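Local coordinates for Alpha/beta hydrolase fold protein (Chitinophaga pinensis, PDB 4PW0), which probably acts as a serine hydrolase of the alpha/beta hydrolase fold, although its substrate is not known, at residues P15-E20 against Y26-L31; I68-G73 against D190-A195; I131-A136 against G263-Y268; A151-M154 against E160-L163; I253-P258 against V273-Y278. One frame throughout, in Å; residues are numbered along the deposited sequence. Where two conformers were deposited one is given.

Interaction 1 of 5, residues P15-E20 against Y26-L31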
# COMPACT_ATOMS: atom_id res chain seq x y z
N PRO A 15 -16.96 -27.19 -6.44
CA PRO A 15 -17.95 -27.40 -7.46
C PRO A 15 -18.73 -26.13 -7.70
O PRO A 15 -18.93 -25.34 -6.76
CB PRO A 15 -18.87 -28.46 -6.86
CG PRO A 15 -18.67 -28.35 -5.41
CD PRO A 15 -17.22 -27.96 -5.23
N THR A 16 -19.19 -25.97 -8.93
CA THR A 16 -20.15 -24.93 -9.22
C THR A 16 -21.49 -25.33 -8.60
O THR A 16 -22.02 -26.41 -8.85
CB THR A 16 -20.20 -24.66 -10.72
OG1 THR A 16 -18.86 -24.40 -11.20
CG2 THR A 16 -21.13 -23.49 -11.02
N GLN A 17 -22.00 -24.46 -7.74
CA GLN A 17 -23.27 -24.62 -7.06
C GLN A 17 -24.29 -23.64 -7.63
O GLN A 17 -23.94 -22.67 -8.32
CB GLN A 17 -23.11 -24.42 -5.57
CG GLN A 17 -22.14 -25.41 -4.94
CD GLN A 17 -22.06 -25.29 -3.43
OE1 GLN A 17 -21.05 -24.85 -2.86
NE2 GLN A 17 -23.14 -25.66 -2.77
N TYR A 18 -25.56 -23.93 -7.38
CA TYR A 18 -26.62 -23.15 -7.95
C TYR A 18 -27.65 -22.91 -6.88
O TYR A 18 -27.94 -23.80 -6.04
CB TYR A 18 -27.27 -23.84 -9.16
CG TYR A 18 -26.31 -24.25 -10.23
CD1 TYR A 18 -25.86 -23.34 -11.22
CD2 TYR A 18 -25.75 -25.51 -10.21
CE1 TYR A 18 -24.92 -23.74 -12.14
CE2 TYR A 18 -24.80 -25.91 -11.13
CZ TYR A 18 -24.39 -25.02 -12.10
OH TYR A 18 -23.44 -25.43 -13.00
N ILE A 19 -28.21 -21.71 -6.89
CA ILE A 19 -29.30 -21.34 -5.98
C ILE A 19 -30.35 -20.53 -6.72
O ILE A 19 -30.02 -19.59 -7.46
CB ILE A 19 -28.83 -20.65 -4.69
CG1 ILE A 19 -30.02 -20.45 -3.73
CG2 ILE A 19 -28.15 -19.31 -4.97
CD1 ILE A 19 -29.59 -20.06 -2.33
N GLU A 20 -31.62 -20.94 -6.57
CA GLU A 20 -32.73 -20.29 -7.24
C GLU A 20 -33.29 -19.22 -6.30
O GLU A 20 -33.60 -19.51 -5.13
CB GLU A 20 -33.80 -21.33 -7.60
CG GLU A 20 -33.29 -22.52 -8.42
CD GLU A 20 -33.35 -22.29 -9.93
OE1 GLU A 20 -34.11 -21.41 -10.37
OE2 GLU A 20 -32.65 -23.01 -10.68
N TYR A 26 -28.67 -18.52 -9.73
CA TYR A 26 -27.30 -17.97 -9.54
C TYR A 26 -26.30 -19.10 -9.39
O TYR A 26 -26.48 -19.98 -8.53
CB TYR A 26 -27.25 -17.06 -8.33
CG TYR A 26 -27.99 -15.75 -8.49
CD1 TYR A 26 -27.36 -14.62 -9.02
CD2 TYR A 26 -29.30 -15.63 -8.10
CE1 TYR A 26 -28.03 -13.44 -9.17
CE2 TYR A 26 -29.99 -14.43 -8.23
CZ TYR A 26 -29.35 -13.32 -8.75
OH TYR A 26 -29.99 -12.12 -8.96
N ALA A 27 -25.25 -19.04 -10.20
CA ALA A 27 -24.13 -19.94 -10.12
C ALA A 27 -23.03 -19.33 -9.22
O ALA A 27 -22.70 -18.14 -9.31
CB ALA A 27 -23.56 -20.21 -11.51
N TYR A 28 -22.45 -20.17 -8.35
CA TYR A 28 -21.44 -19.70 -7.43
C TYR A 28 -20.55 -20.83 -6.98
O TYR A 28 -20.84 -22.02 -7.22
CB TYR A 28 -22.10 -19.02 -6.23
CG TYR A 28 -22.80 -19.97 -5.28
CD1 TYR A 28 -24.09 -20.41 -5.55
CD2 TYR A 28 -22.18 -20.43 -4.12
CE1 TYR A 28 -24.75 -21.27 -4.65
CE2 TYR A 28 -22.82 -21.29 -3.25
CZ TYR A 28 -24.11 -21.69 -3.53
OH TYR A 28 -24.72 -22.56 -2.64
N ARG A 29 -19.46 -20.45 -6.37
CA ARG A 29 -18.56 -21.37 -5.69
C ARG A 29 -18.17 -20.85 -4.33
O ARG A 29 -18.08 -19.64 -4.09
CB ARG A 29 -17.32 -21.69 -6.54
CG ARG A 29 -17.59 -22.14 -7.94
CD ARG A 29 -16.36 -22.54 -8.71
NE ARG A 29 -16.62 -22.75 -10.10
CZ ARG A 29 -15.82 -22.44 -11.11
NH1 ARG A 29 -14.65 -21.83 -10.89
NH2 ARG A 29 -16.22 -22.68 -12.33
N SER A 30 -17.97 -21.77 -3.40
CA SER A 30 -17.55 -21.46 -2.06
C SER A 30 -16.21 -22.13 -1.80
O SER A 30 -16.07 -23.36 -1.97
CB SER A 30 -18.59 -21.89 -1.03
OG SER A 30 -18.23 -21.50 0.27
N LEU A 31 -15.22 -21.32 -1.49
CA LEU A 31 -13.88 -21.79 -1.23
C LEU A 31 -13.53 -21.65 0.21
O LEU A 31 -14.01 -20.77 0.93
CB LEU A 31 -12.84 -21.02 -2.06
CG LEU A 31 -12.73 -21.36 -3.53
CD1 LEU A 31 -13.99 -21.15 -4.33
CD2 LEU A 31 -11.58 -20.56 -4.15
O HOH W 1 -18.54 -24.56 -4.19
O HOH W 2 -26.99 -24.00 -3.47
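Gln17 lays its CB over one face of the Tyr28 ring, 3.8 Å from the ring centroid, a CH-pi contact displaced toward the rim. With CG between N and carbonyl carbon (chi1 72°), the Tyr28 ring comes back over the neighbouring strand. Beside them Ile19 CG2 approaches Tyr28 CE1 to 3.9 Å, while on the other face of the sheet the Tyr18 ring touches Ala27 CB through CE1. Arg29, stretched from CG to NE, donates from NE to Thr16 OG1, which lies near the guanidinium plane (3.0 Å, N-H...O 161°); NH2 adds a weak bond to the same oxygen and makes a salt bridge with Asp50. A water donates to Pro15 O and Gln17 OE1 and accepts from Ser30 N, and a second links Tyr18 O with Tyr28 OH. Gln17 with Tyr28 and Ile19 with Tyr26 are the hydrogen-bonded pairs, Gln17 N to Tyr28 O being 2.8 Å. This is an antiparallel beta hairpin, whose strand 17-21 is outermost at this end of the chain's sheet.

Interaction 2 of 5, residues I68-G73 against D190-A195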
# COMPACT_ATOMS: atom_id res chain seq x y z
N ILE A 68 -17.32 -16.72 -4.67
CA ILE A 68 -17.31 -16.16 -6.01
C ILE A 68 -18.61 -16.51 -6.67
O ILE A 68 -19.15 -17.62 -6.45
CB ILE A 68 -16.08 -16.59 -6.85
CG1 ILE A 68 -15.89 -18.13 -6.87
CG2 ILE A 68 -14.81 -15.89 -6.36
CD1 ILE A 68 -14.86 -18.61 -7.87
N PHE A 69 -19.18 -15.60 -7.43
CA PHE A 69 -20.47 -15.82 -8.06
C PHE A 69 -20.60 -15.15 -9.39
O PHE A 69 -19.94 -14.12 -9.66
CB PHE A 69 -21.63 -15.39 -7.12
CG PHE A 69 -21.85 -13.91 -7.03
CD1 PHE A 69 -20.98 -13.09 -6.30
CD2 PHE A 69 -22.91 -13.33 -7.66
CE1 PHE A 69 -21.19 -11.72 -6.24
CE2 PHE A 69 -23.15 -11.97 -7.61
CZ PHE A 69 -22.27 -11.15 -6.89
N ASP A 70 -21.51 -15.65 -10.22
CA ASP A 70 -21.93 -14.99 -11.42
C ASP A 70 -23.19 -14.19 -11.12
O ASP A 70 -24.22 -14.74 -10.66
CB ASP A 70 -22.21 -15.93 -12.55
CG ASP A 70 -20.99 -16.55 -13.20
OD1 ASP A 70 -19.94 -15.87 -13.29
OD2 ASP A 70 -21.09 -17.75 -13.65
N ASN A 71 -23.13 -12.88 -11.31
CA ASN A 71 -24.32 -12.06 -11.14
C ASN A 71 -25.35 -12.43 -12.25
O ASN A 71 -25.06 -13.16 -13.19
CB ASN A 71 -23.91 -10.59 -11.12
CG ASN A 71 -24.82 -9.72 -10.27
OD1 ASN A 71 -26.04 -9.97 -10.14
ND2 ASN A 71 -24.24 -8.69 -9.63
N LYS A 72 -26.57 -11.87 -12.16
CA LYS A 72 -27.69 -12.26 -12.99
C LYS A 72 -27.30 -12.16 -14.47
O LYS A 72 -26.73 -11.17 -14.93
CB LYS A 72 -28.87 -11.33 -12.70
CG LYS A 72 -30.11 -11.67 -13.51
CD LYS A 72 -31.27 -10.72 -13.22
CE LYS A 72 -31.86 -10.95 -11.85
NZ LYS A 72 -33.04 -10.02 -11.67
N GLY A 73 -27.55 -13.24 -15.20
CA GLY A 73 -27.29 -13.32 -16.61
C GLY A 73 -25.88 -13.64 -17.06
O GLY A 73 -25.64 -13.87 -18.22
N ASP A 190 -15.43 -28.71 -14.88
CA ASP A 190 -16.65 -28.01 -14.40
C ASP A 190 -16.42 -26.50 -14.49
O ASP A 190 -16.60 -25.76 -13.53
CB ASP A 190 -16.95 -28.44 -12.94
CG ASP A 190 -18.27 -27.92 -12.34
OD1 ASP A 190 -19.22 -27.66 -13.10
OD2 ASP A 190 -18.35 -27.85 -11.04
N ARG A 191 -15.99 -26.08 -15.67
CA ARG A 191 -15.72 -24.66 -15.95
C ARG A 191 -17.03 -23.93 -16.19
O ARG A 191 -18.05 -24.54 -16.52
CB ARG A 191 -14.72 -24.53 -17.12
CG ARG A 191 -13.22 -24.69 -16.74
CD ARG A 191 -12.19 -24.30 -17.83
NE ARG A 191 -11.78 -22.85 -17.86
CZ ARG A 191 -10.64 -22.31 -17.39
NH1 ARG A 191 -9.65 -23.02 -16.90
NH2 ARG A 191 -10.43 -20.97 -17.48
N ASP A 192 -16.98 -22.59 -15.97
CA ASP A 192 -18.13 -21.76 -16.23
C ASP A 192 -18.30 -21.57 -17.75
O ASP A 192 -17.38 -21.88 -18.54
CB ASP A 192 -17.90 -20.42 -15.52
CG ASP A 192 -19.15 -19.64 -15.26
OD1 ASP A 192 -20.25 -20.01 -15.74
OD2 ASP A 192 -18.98 -18.64 -14.48
N GLN A 193 -19.49 -21.16 -18.15
CA GLN A 193 -19.74 -20.64 -19.48
C GLN A 193 -19.09 -19.26 -19.62
O GLN A 193 -18.78 -18.63 -18.64
CB GLN A 193 -21.23 -20.51 -19.74
CG GLN A 193 -21.99 -21.81 -19.86
CD GLN A 193 -23.48 -21.60 -20.14
OE1 GLN A 193 -24.00 -20.47 -20.13
NE2 GLN A 193 -24.17 -22.69 -20.39
N ASP A 194 -18.93 -18.80 -20.85
CA ASP A 194 -18.48 -17.43 -21.09
C ASP A 194 -19.59 -16.47 -20.72
O ASP A 194 -20.75 -16.88 -20.49
CB ASP A 194 -18.06 -17.24 -22.54
CG ASP A 194 -16.86 -18.09 -22.92
OD1 ASP A 194 -15.84 -18.14 -22.15
OD2 ASP A 194 -16.96 -18.69 -24.03
N ALA A 195 -19.29 -15.17 -20.67
CA ALA A 195 -20.26 -14.22 -20.10
C ALA A 195 -21.63 -14.17 -20.78
O ALA A 195 -22.63 -13.96 -20.12
CB ALA A 195 -19.69 -12.82 -20.08
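A buried meeting of two carboxylates, Asp70 and Asp192, joins the chain at the end of strand 66-69 to the irregular chain between helices 171-184 and 197-212. The two side chains come from opposite directions, their carboxylate planes 31° apart, and Asp70 OD2 lies only 2.4 Å from Asp192 OD2. Backbone amides hold the Asp192 group in place: OD2 also accepts from Leu49 N and OD1 from Leu76 N, with a weak further bond from Gln193 N to OD1 at 2.8 Å. The Asp192 backbone N in turn donates to Asp50 OD2. Farther along, Gly73 O and Ala195 O approach to 3.6 Å, and Ala195 is tied by its backbone to Gly75. Two charged acids would repel at so short a separation, so one of them probably holds a proton and lends it to the other; burial and the neighbouring carboxylate would probably raise the pKa of one acid, while the amide donors to Asp192 would tend to support its charged form.

Interaction 3 of 5, residues I131-A136 against G263-Y268; sequences IIVGAA and GSFYQY
The carbonyl oxygen of Ser264 is gripped from within its own short helix: Tyr268 N reaches it at 3.1 Å, and Gln267 N adds a weak bond. Across the contact Ser264 OG packs against Val133 CG1, 3.9 Å away. The main meeting is apolar. Val133 CG1 stands over one face of the Phe265 ring, 3.9 Å from its centroid and 14° off the normal, while CG2 comes to 4.0 Å from CD2 of that ring; the two side chains cross at about a right angle. With chi1 of -177°, Val133 holds CG1 anti to its backbone N, and Phe265 keeps CG between N and carbonyl carbon (chi1 73°), the pairing of torsions that sets methyl over ring. Val133 ends strand 127-133, which lies inside the alpha/beta hydrolase sheet between strands 104-109 and 226-231; strand 104-109 runs into the probable nucleophile elbow at Ser110. Helix 264-267 begins just beyond His262, the histidine of a probable catalytic triad, after the N-cap Gly263, so the chain past that histidine rests on the end of strand 127-133. Phe272 meets the Phe265 ring edge-to-face, Phe109 also packs on it, and Phe265 CE1 lies over the centre of the Tyr266 ring. Tyr266 OH is hydrogen-bonded to Asn51 O, and Tyr268 OH to both Pro258 O and His172 NE2.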
# COMPACT_ATOMS: atom_id res chain seq x y z
N ILE A 131 -12.76 -4.19 -0.09
CA ILE A 131 -11.56 -4.12 -0.95
C ILE A 131 -12.02 -3.71 -2.34
O ILE A 131 -12.94 -4.32 -2.89
CB ILE A 131 -10.83 -5.47 -1.01
CG1 ILE A 131 -10.46 -5.94 0.39
CG2 ILE A 131 -9.61 -5.36 -1.92
CD1 ILE A 131 -10.40 -7.45 0.50
N ILE A 132 -11.37 -2.68 -2.90
CA ILE A 132 -11.65 -2.16 -4.23
C ILE A 132 -10.37 -2.31 -5.04
O ILE A 132 -9.34 -1.76 -4.65
CB ILE A 132 -12.10 -0.70 -4.22
CG1 ILE A 132 -13.38 -0.53 -3.44
CG2 ILE A 132 -12.23 -0.17 -5.65
CD1 ILE A 132 -13.77 0.90 -3.18
N VAL A 133 -10.45 -3.02 -6.16
CA VAL A 133 -9.29 -3.21 -7.05
C VAL A 133 -9.64 -2.65 -8.42
O VAL A 133 -10.70 -2.99 -8.97
CB VAL A 133 -8.91 -4.68 -7.20
CG1 VAL A 133 -7.68 -4.84 -8.06
CG2 VAL A 133 -8.75 -5.33 -5.83
N GLY A 134 -8.77 -1.82 -8.99
CA GLY A 134 -8.95 -1.43 -10.38
C GLY A 134 -10.26 -0.74 -10.67
O GLY A 134 -10.93 -1.09 -11.67
N ALA A 135 -10.66 0.23 -9.86
CA ALA A 135 -11.94 0.89 -10.07
C ALA A 135 -11.84 2.40 -9.86
O ALA A 135 -10.75 2.98 -10.02
CB ALA A 135 -13.03 0.23 -9.24
N ALA A 136 -12.99 3.05 -9.62
CA ALA A 136 -13.05 4.51 -9.67
C ALA A 136 -14.39 4.90 -9.06
O ALA A 136 -15.33 4.10 -9.08
CB ALA A 136 -12.95 5.03 -11.10
N GLY A 263 -5.01 -4.66 -14.45
CA GLY A 263 -4.91 -5.93 -13.80
C GLY A 263 -3.85 -6.04 -12.74
O GLY A 263 -3.23 -7.09 -12.56
N SER A 264 -3.64 -4.97 -11.98
CA SER A 264 -2.62 -4.91 -10.96
C SER A 264 -2.48 -6.17 -10.09
O SER A 264 -1.38 -6.69 -9.87
CB SER A 264 -2.89 -3.68 -10.03
OG SER A 264 -4.11 -3.80 -9.34
N PHE A 265 -3.59 -6.64 -9.53
CA PHE A 265 -3.53 -7.78 -8.62
C PHE A 265 -3.21 -9.11 -9.33
O PHE A 265 -2.69 -10.01 -8.71
CB PHE A 265 -4.71 -7.88 -7.66
CG PHE A 265 -6.05 -8.31 -8.19
CD1 PHE A 265 -6.40 -8.36 -9.51
CD2 PHE A 265 -7.03 -8.66 -7.24
CE1 PHE A 265 -7.68 -8.77 -9.93
CE2 PHE A 265 -8.29 -9.05 -7.67
CZ PHE A 265 -8.61 -9.12 -8.99
N TYR A 266 -3.46 -9.20 -10.64
CA TYR A 266 -2.98 -10.33 -11.44
C TYR A 266 -1.49 -10.26 -11.61
O TYR A 266 -0.81 -11.30 -11.70
CB TYR A 266 -3.59 -10.30 -12.81
CG TYR A 266 -5.05 -10.60 -12.98
CD1 TYR A 266 -5.65 -11.68 -12.34
CD2 TYR A 266 -5.77 -9.94 -13.95
CE1 TYR A 266 -6.95 -12.04 -12.66
CE2 TYR A 266 -7.08 -10.27 -14.25
CZ TYR A 266 -7.66 -11.35 -13.60
OH TYR A 266 -8.97 -11.68 -13.95
N GLN A 267 -0.95 -9.04 -11.68
CA GLN A 267 0.49 -8.88 -11.86
C GLN A 267 1.26 -9.27 -10.62
O GLN A 267 2.37 -9.85 -10.73
CB GLN A 267 0.82 -7.46 -12.30
CG GLN A 267 2.30 -7.29 -12.61
CD GLN A 267 2.57 -6.10 -13.53
OE1 GLN A 267 1.75 -5.75 -14.37
NE2 GLN A 267 3.71 -5.48 -13.35
N TYR A 268 0.72 -8.97 -9.43
CA TYR A 268 1.38 -9.23 -8.17
C TYR A 268 0.39 -9.92 -7.19
O TYR A 268 0.01 -9.37 -6.17
CB TYR A 268 1.88 -7.94 -7.53
CG TYR A 268 2.85 -7.15 -8.42
CD1 TYR A 268 4.13 -7.61 -8.67
CD2 TYR A 268 2.46 -5.96 -8.98
CE1 TYR A 268 4.98 -6.87 -9.49
CE2 TYR A 268 3.31 -5.20 -9.78
CZ TYR A 268 4.58 -5.64 -10.02
OH TYR A 268 5.47 -4.92 -10.83

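Interaction 4 of 5, residues A151-M154 against E160-L163; sequences ARAM and ERFL
Arg161 reaches across to Ala153 and Met154 of helix 146-154 and hydrogen-bonds to their two successive backbone carbonyls. Its CG is anti to its backbone N (chi1 -169°), and a bend at chi3 then turns the guanidinium onto the backbone of that helix. NE donates to Ala153 O at 3.2 Å with a bent N-H...O angle of 135°, approaching from above the carbonyl plane rather than along a lone pair; it also has a weak bond to Leu156 O. NH2 donates to Met154 O at 3.0 Å, that oxygen lying somewhat out of the guanidinium plane. Both bonds belong to one of two modelled conformers of Arg161, and crystal packing may influence the pose. Ala153 supplies the apolar part, its CB 4.1 Å from Arg161 CG. Met154, a selenomethionine, contributes its backbone more than its side chain. Helices 146-154 and 158-166 follow one another between strands 127-133 and 226-231, as in the cap region of many alpha/beta hydrolases; Ala153 also packs on Phe164 and Ile165, while Phe162 and Glu160 face helix 171-184.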
# COMPACT_ATOMS: atom_id res chain seq x y z
N ALA A 151 -13.70 -0.67 -28.12
CA ALA A 151 -13.61 -0.74 -29.61
C ALA A 151 -12.16 -1.01 -30.05
O ALA A 151 -11.94 -1.75 -31.00
CB ALA A 151 -14.15 0.52 -30.24
N ARG A 152 -11.16 -0.47 -29.34
CA ARG A 152 -9.75 -0.75 -29.64
C ARG A 152 -9.37 -2.18 -29.25
O ARG A 152 -8.71 -2.91 -30.01
CB ARG A 152 -8.81 0.24 -28.92
CG ARG A 152 -8.87 1.68 -29.36
CD ARG A 152 -8.06 2.55 -28.39
NE ARG A 152 -6.62 2.27 -28.32
CZ ARG A 152 -5.82 2.58 -27.28
NH1 ARG A 152 -6.30 3.16 -26.15
NH2 ARG A 152 -4.52 2.29 -27.35
N ALA A 153 -9.82 -2.61 -28.07
CA ALA A 153 -9.53 -3.94 -27.61
C ALA A 153 -10.22 -4.98 -28.51
O ALA A 153 -9.66 -6.06 -28.67
CB ALA A 153 -10.01 -4.13 -26.17
N MSE A 154 -11.39 -4.64 -29.07
CA MSE A 154 -12.23 -5.57 -29.92
C MSE A 154 -11.38 -6.09 -31.08
O MSE A 154 -11.57 -7.23 -31.51
CB MSE A 154 -13.47 -4.74 -30.38
CG MSE A 154 -14.48 -5.52 -31.21
SE MSE A 154 -15.98 -4.39 -31.66
CE MSE A 154 -16.68 -4.05 -29.82
N GLU A 160 -3.47 -10.83 -26.89
CA GLU A 160 -3.23 -9.39 -27.01
C GLU A 160 -4.36 -8.58 -26.40
O GLU A 160 -4.03 -7.51 -25.78
CB GLU A 160 -3.01 -8.96 -28.46
CG GLU A 160 -1.61 -9.28 -28.98
CD GLU A 160 -0.51 -8.53 -28.24
OE1 GLU A 160 -0.63 -7.31 -28.10
OE2 GLU A 160 0.46 -9.13 -27.84
N ARG A 161 -5.59 -9.02 -26.50
CA ARG A 161 -6.70 -8.32 -25.87
C ARG A 161 -6.50 -8.30 -24.34
O ARG A 161 -6.69 -7.26 -23.68
CB ARG A 161 -8.04 -8.96 -26.25
CG ARG A 161 -9.26 -8.15 -25.87
CD ARG A 161 -10.58 -8.85 -26.19
NE ARG A 161 -11.02 -8.74 -27.61
CZ ARG A 161 -12.21 -9.19 -28.06
NH1 ARG A 161 -13.14 -9.62 -27.23
NH2 ARG A 161 -12.54 -9.08 -29.34
N PHE A 162 -6.15 -9.46 -23.77
CA PHE A 162 -5.90 -9.59 -22.33
C PHE A 162 -4.75 -8.68 -21.88
O PHE A 162 -4.90 -7.97 -20.87
CB PHE A 162 -5.58 -11.06 -22.06
CG PHE A 162 -5.44 -11.40 -20.58
CD1 PHE A 162 -6.55 -11.52 -19.77
CD2 PHE A 162 -4.22 -11.59 -20.03
CE1 PHE A 162 -6.41 -11.87 -18.42
CE2 PHE A 162 -4.07 -11.96 -18.70
CZ PHE A 162 -5.16 -12.08 -17.89
N LEU A 163 -3.63 -8.67 -22.60
CA LEU A 163 -2.49 -7.83 -22.21
C LEU A 163 -2.85 -6.37 -22.38
O LEU A 163 -2.46 -5.52 -21.52
CB LEU A 163 -1.25 -8.18 -22.98
CG LEU A 163 -0.71 -9.62 -22.75
CD1 LEU A 163 0.55 -9.83 -23.57
CD2 LEU A 163 -0.40 -9.89 -21.30

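Interaction 5 of 5, residues I253-P258 against V273-Y278; sequences ILSLYP and VSQTEY
At the edge of the Tyr257 ring, in its plane, lies Gln275 OE1, and two hydroxyls reach that oxygen from opposite faces of the amide plane. Ser255 OG and Tyr257 OH each donate to Gln275 OE1 at 2.8 Å, and each stands well above the carbonyl plane, 44° out of it for Ser255 and 49° for Tyr257, so neither uses an in-plane lone pair. Ring and amide planes are 51° apart as the two side chains slide past each other. Gln275, extended beyond CG, spans from helix to sheet, and its NE2 donates to a water at 2.7 Å that itself donates to Ser255 OG at 2.6 Å, an arrangement consistent with the modelled amide orientation. Ser255 has two modelled conformers, and its bonds hold for one of them. Here the last strand of the alpha/beta hydrolase sheet, 252-257, packs under the C-terminal helix 269-282, the two joined by a connection that holds the likely catalytic histidine and helix 264-267. Apolar neighbours include Phe227, which touches Ser255 and Gln275, and Leu271 and Phe272, which line Tyr257. Leu254, Ser255 and Leu256 pair in an antiparallel ladder with a strand of the second subunit, which carries the sheet across the interface, while Tyr278 packs on Ser274 of that subunit.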
# COMPACT_ATOMS: atom_id res chain seq x y z
N ILE A 253 -7.08 2.57 3.12
CA ILE A 253 -5.66 2.36 2.85
C ILE A 253 -5.50 2.24 1.32
O ILE A 253 -6.30 1.57 0.67
CB ILE A 253 -5.15 1.05 3.50
CG1 ILE A 253 -5.29 1.07 5.01
CG2 ILE A 253 -3.75 0.72 3.05
CD1 ILE A 253 -5.34 -0.31 5.63
N LEU A 254 -4.50 2.91 0.76
CA LEU A 254 -4.21 2.77 -0.67
C LEU A 254 -2.93 1.98 -0.85
O LEU A 254 -1.94 2.24 -0.13
CB LEU A 254 -3.97 4.15 -1.31
CG LEU A 254 -3.70 4.20 -2.80
CD1 LEU A 254 -4.88 3.71 -3.61
CD2 LEU A 254 -3.32 5.61 -3.21
N SER A 255 -2.90 1.10 -1.84
CA SER A 255 -1.67 0.47 -2.34
C SER A 255 -1.60 0.66 -3.85
O SER A 255 -2.55 0.32 -4.55
CB SER A 255 -1.71 -1.06 -2.06
OG SER A 255 -1.45 -1.43 -0.70
N LEU A 256 -0.49 1.21 -4.34
CA LEU A 256 -0.23 1.27 -5.77
C LEU A 256 0.97 0.38 -6.11
O LEU A 256 2.01 0.41 -5.43
CB LEU A 256 0.04 2.68 -6.26
CG LEU A 256 -1.03 3.72 -6.01
CD1 LEU A 256 -0.62 5.06 -6.60
CD2 LEU A 256 -2.36 3.27 -6.55
N TYR A 257 0.79 -0.40 -7.17
CA TYR A 257 1.78 -1.40 -7.58
C TYR A 257 2.57 -0.96 -8.83
O TYR A 257 1.98 -0.37 -9.74
CB TYR A 257 1.13 -2.78 -7.84
CG TYR A 257 0.42 -3.42 -6.67
CD1 TYR A 257 0.60 -3.01 -5.36
CD2 TYR A 257 -0.40 -4.53 -6.88
CE1 TYR A 257 -0.02 -3.63 -4.28
CE2 TYR A 257 -1.03 -5.14 -5.83
CZ TYR A 257 -0.87 -4.72 -4.56
OH TYR A 257 -1.53 -5.38 -3.53
N PRO A 258 3.87 -1.25 -8.86
CA PRO A 258 4.72 -0.64 -9.91
C PRO A 258 4.59 -1.29 -11.27
O PRO A 258 4.40 -2.52 -11.40
CB PRO A 258 6.12 -0.88 -9.36
CG PRO A 258 6.00 -2.08 -8.46
CD PRO A 258 4.64 -1.92 -7.81
N VAL A 273 -2.44 -10.79 -1.96
CA VAL A 273 -2.93 -11.67 -0.88
C VAL A 273 -2.34 -11.27 0.46
O VAL A 273 -3.04 -11.18 1.46
CB VAL A 273 -2.64 -13.14 -1.20
CG1 VAL A 273 -2.88 -14.01 0.02
CG2 VAL A 273 -3.48 -13.60 -2.38
N SER A 274 -1.02 -11.01 0.49
CA SER A 274 -0.38 -10.63 1.75
C SER A 274 -0.99 -9.38 2.36
O SER A 274 -1.33 -9.31 3.56
CB SER A 274 1.09 -10.44 1.54
OG SER A 274 1.70 -10.02 2.75
N GLN A 275 -1.20 -8.40 1.50
CA GLN A 275 -1.78 -7.14 1.98
C GLN A 275 -3.23 -7.28 2.42
O GLN A 275 -3.62 -6.72 3.48
CB GLN A 275 -1.66 -6.07 0.90
CG GLN A 275 -0.25 -5.67 0.64
CD GLN A 275 -0.16 -4.47 -0.26
OE1 GLN A 275 -1.03 -4.22 -1.06
NE2 GLN A 275 0.98 -3.74 -0.13
N THR A 276 -4.01 -7.99 1.60
CA THR A 276 -5.45 -8.18 1.83
C THR A 276 -5.74 -9.05 3.05
O THR A 276 -6.68 -8.77 3.82
CB THR A 276 -6.12 -8.79 0.56
OG1 THR A 276 -5.92 -7.90 -0.53
CG2 THR A 276 -7.62 -8.93 0.75
N GLU A 277 -4.93 -10.10 3.23
CA GLU A 277 -5.11 -10.95 4.38
C GLU A 277 -4.90 -10.17 5.68
O GLU A 277 -5.69 -10.31 6.63
CB GLU A 277 -4.15 -12.14 4.25
CG GLU A 277 -4.08 -13.07 5.41
CD GLU A 277 -3.12 -14.17 4.99
OE1 GLU A 277 -1.97 -13.85 4.59
OE2 GLU A 277 -3.55 -15.34 5.00
N TYR A 278 -3.86 -9.34 5.76
CA TYR A 278 -3.69 -8.51 6.90
C TYR A 278 -4.87 -7.56 7.12
O TYR A 278 -5.40 -7.39 8.25
CB TYR A 278 -2.35 -7.72 6.89
CG TYR A 278 -2.19 -6.89 8.12
CD1 TYR A 278 -1.65 -7.45 9.29
CD2 TYR A 278 -2.67 -5.60 8.19
CE1 TYR A 278 -1.60 -6.69 10.43
CE2 TYR A 278 -2.65 -4.86 9.36
CZ TYR A 278 -2.09 -5.43 10.48
OH TYR A 278 -2.10 -4.71 11.67
O HOH W 3 1.17 -1.15 -0.92

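Overall arrangement
Interactions 1, 2, 3 and 5 all reach one sheet, while interaction 4 is partly buried, near the surface, in the helices between strands 127-133 and 226-231. Interactions 1 and 2 share the end of the sheet formed by strands 17-21, 24-31 and 66-69, the last two bonded through Arg29 N to Ile68 O and Ala27 O to Asp70 N. Interactions 3 and 5 meet around helices 264-267 and 269-282, where Tyr268 packs on Tyr257. The chemistry varies with place: a partly buried hairpin with backbone pairing, a buried acid pair, an apolar core contact, an arginine on carbonyl groups near the surface, and a buried amide between hydroxyls beside the subunit interface.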